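Protein-tyrosine-phosphatase (Shewanella sp., PDB 2Z72) removes phosphate from phosphotyrosine by hydrolysis as a cold-active enzyme, probably using two zinc ions in a calcineurin-like phosphoesterase fold. Local coordinates at residues K237-D242 against L248-G253. Residues are numbered along the deposited sequence; the frame is centred on the assembly and turned at random.
Sequences KSLKAD and LFFGNG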
loop_
_atom_site.group_PDB
_atom_site.type_symbol
_atom_site.label_atom_id
_atom_site.label_comp_id
_atom_site.label_asym_id
_atom_site.label_seq_id
_atom_site.Cartn_x
_atom_site.Cartn_y
_atom_site.Cartn_z
ATOM N N LYS A 237 -8.565 14.551 -17.647
ATOM C CA LYS A 237 -9.071 14.545 -19.032
ATOM C C LYS A 237 -8.383 13.468 -19.820
ATOM O O LYS A 237 -9.006 12.709 -20.556
ATOM C CB LYS A 237 -8.840 15.897 -19.705
ATOM C CG LYS A 237 -9.017 15.955 -21.211
ATOM C CD LYS A 237 -8.634 17.355 -21.728
ATOM C CE LYS A 237 -8.867 17.379 -23.248
ATOM N NZ LYS A 237 -10.311 17.696 -23.525
ATOM N N SER A 238 -7.055 13.407 -19.720
ATOM C CA SER A 238 -6.326 12.412 -20.519
ATOM C C SER A 238 -6.674 10.991 -20.086
ATOM O O SER A 238 -6.793 10.115 -20.942
ATOM C CB SER A 238 -4.794 12.575 -20.429
ATOM O OG SER A 238 -4.397 13.859 -20.959
ATOM N N LEU A 239 -6.781 10.798 -18.758
ATOM C CA LEU A 239 -7.087 9.451 -18.253
ATOM C C LEU A 239 -8.446 8.989 -18.757
ATOM O O LEU A 239 -8.667 7.868 -19.124
ATOM C CB LEU A 239 -7.031 9.418 -16.718
ATOM C CG LEU A 239 -5.673 9.576 -16.078
ATOM C CD1 LEU A 239 -5.723 9.572 -14.578
ATOM C CD2 LEU A 239 -4.697 8.476 -16.492
ATOM N N LYS A 240 -9.409 9.916 -18.743
ATOM C CA LYS A 240 -10.759 9.640 -19.142
ATOM C C LYS A 240 -10.831 9.419 -20.651
ATOM O O LYS A 240 -11.619 8.591 -21.108
ATOM C CB LYS A 240 -11.727 10.753 -18.732
ATOM C CG LYS A 240 -11.958 10.852 -17.228
ATOM C CD LYS A 240 -12.941 9.793 -16.748
ATOM C CE LYS A 240 -13.153 9.908 -15.219
ATOM N NZ LYS A 240 -14.159 8.942 -14.702
ATOM N N ALA A 241 -10.040 10.114 -21.434
ATOM C CA ALA A 241 -10.186 10.056 -22.878
ATOM C C ALA A 241 -9.529 8.847 -23.469
ATOM O O ALA A 241 -9.936 8.413 -24.561
ATOM C CB ALA A 241 -9.594 11.294 -23.557
ATOM N N ASP A 242 -8.523 8.301 -22.783
ATOM C CA ASP A 242 -7.859 7.066 -23.290
ATOM C C ASP A 242 -8.669 5.866 -22.813
ATOM O O ASP A 242 -8.809 5.680 -21.596
ATOM C CB ASP A 242 -6.387 7.039 -22.858
ATOM C CG ASP A 242 -5.656 5.853 -23.459
ATOM O OD1 ASP A 242 -5.006 6.002 -24.481
ATOM O OD2 ASP A 242 -5.796 4.732 -22.946
ATOM N N LEU A 248 -8.339 1.312 -16.484
ATOM C CA LEU A 248 -7.384 1.044 -15.437
ATOM C C LEU A 248 -7.570 1.924 -14.219
ATOM O O LEU A 248 -7.346 1.477 -13.087
ATOM C CB LEU A 248 -5.939 1.137 -15.978
ATOM C CG LEU A 248 -5.504 0.023 -16.927
ATOM C CD1 LEU A 248 -4.128 0.367 -17.517
ATOM C CD2 LEU A 248 -5.478 -1.295 -16.167
ATOM N N PHE A 249 -7.911 3.196 -14.442
ATOM C CA PHE A 249 -7.934 4.139 -13.338
ATOM C C PHE A 249 -9.275 4.331 -12.693
ATOM O O PHE A 249 -9.319 4.902 -11.572
ATOM C CB PHE A 249 -7.410 5.518 -13.801
ATOM C CG PHE A 249 -5.890 5.578 -13.793
ATOM C CD1 PHE A 249 -5.109 5.073 -14.792
ATOM C CD2 PHE A 249 -5.240 6.132 -12.709
ATOM C CE1 PHE A 249 -3.714 5.118 -14.767
ATOM C CE2 PHE A 249 -3.863 6.208 -12.702
ATOM C CZ PHE A 249 -3.104 5.680 -13.698
ATOM N N PHE A 250 -10.367 3.892 -13.287
ATOM C CA PHE A 250 -11.678 4.217 -12.733
ATOM C C PHE A 250 -12.484 3.016 -12.345
ATOM O O PHE A 250 -11.954 1.976 -11.944
ATOM C CB PHE A 250 -12.350 5.228 -13.697
ATOM C CG PHE A 250 -11.488 6.480 -13.799
ATOM C CD1 PHE A 250 -10.971 6.808 -15.054
ATOM C CD2 PHE A 250 -11.155 7.251 -12.709
ATOM C CE1 PHE A 250 -10.148 7.916 -15.179
ATOM C CE2 PHE A 250 -10.337 8.384 -12.812
ATOM C CZ PHE A 250 -9.823 8.670 -14.082
ATOM N N GLY A 251 -13.811 3.080 -12.285
ATOM C CA GLY A 251 -14.637 2.244 -11.451
ATOM C C GLY A 251 -14.654 0.773 -11.627
ATOM O O GLY A 251 -14.927 0.000 -10.676
ATOM N N ASN A 252 -14.360 0.307 -12.859
ATOM C CA ASN A 252 -14.379 -1.140 -13.086
ATOM C C ASN A 252 -12.984 -1.751 -13.067
ATOM O O ASN A 252 -12.803 -2.954 -13.346
ATOM C CB ASN A 252 -15.009 -1.469 -14.462
ATOM C CG ASN A 252 -15.564 -2.893 -14.530
ATOM O OD1 ASN A 252 -16.141 -3.501 -13.634
ATOM N ND2 ASN A 252 -15.398 -3.533 -15.687
ATOM N N GLY A 253 -11.960 -0.924 -12.806
ATOM C CA GLY A 253 -10.589 -1.330 -12.941
ATOM C C GLY A 253 -9.977 -1.854 -11.655
ATOM O O GLY A 253 -10.640 -1.960 -10.601
#
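K240 has CG anti to its carbonyl carbon, and the chain then bends at chi2 (-79°), which carries its aliphatic part across one face of the ring of F250, whose own chi1 of -60° sends it back toward helix 236-241. The setting is two consecutive helices, 236-241 and 243-249, joined through D242, which N-caps the second through OD2; F249 at the end of the second helix and F250 just after it come against the first, within a calcineurin-like phosphoesterase and on the periphery of the chain. It is a worked example of a lysine serving one aromatic ring twice. CE lies over the ring centre, 3.6 Å from the F250 centroid, as a CH-pi contact, while NZ, also over that face at 3.8 Å from the same centroid, adds a cation-pi interaction. The opposite face of F250 is covered by CB of F249, and L239 CB meets its edge, 3.8 Å from F250 CE1, so the ring is clamped between a charged chain and its own neighbour. A leucine at F250 would probably cost K240 NZ its pi partner and leave the lysine chain freer to swing into solvent. One residue earlier the partners are wholly apolar. L239, buried, lays both methyls over one face of the F249 ring, CD1 coming to 3.9 Å from F249 CD2, and Y228 of helix 221-231 meets that phenylalanine ring with its own. At F250 the chain leaves the helix and enters a type I turn, closed by G253 N to F250 O. Over the F249 face, L239 CD2 stands 4.0 Å from the ring centroid, 17° off the normal.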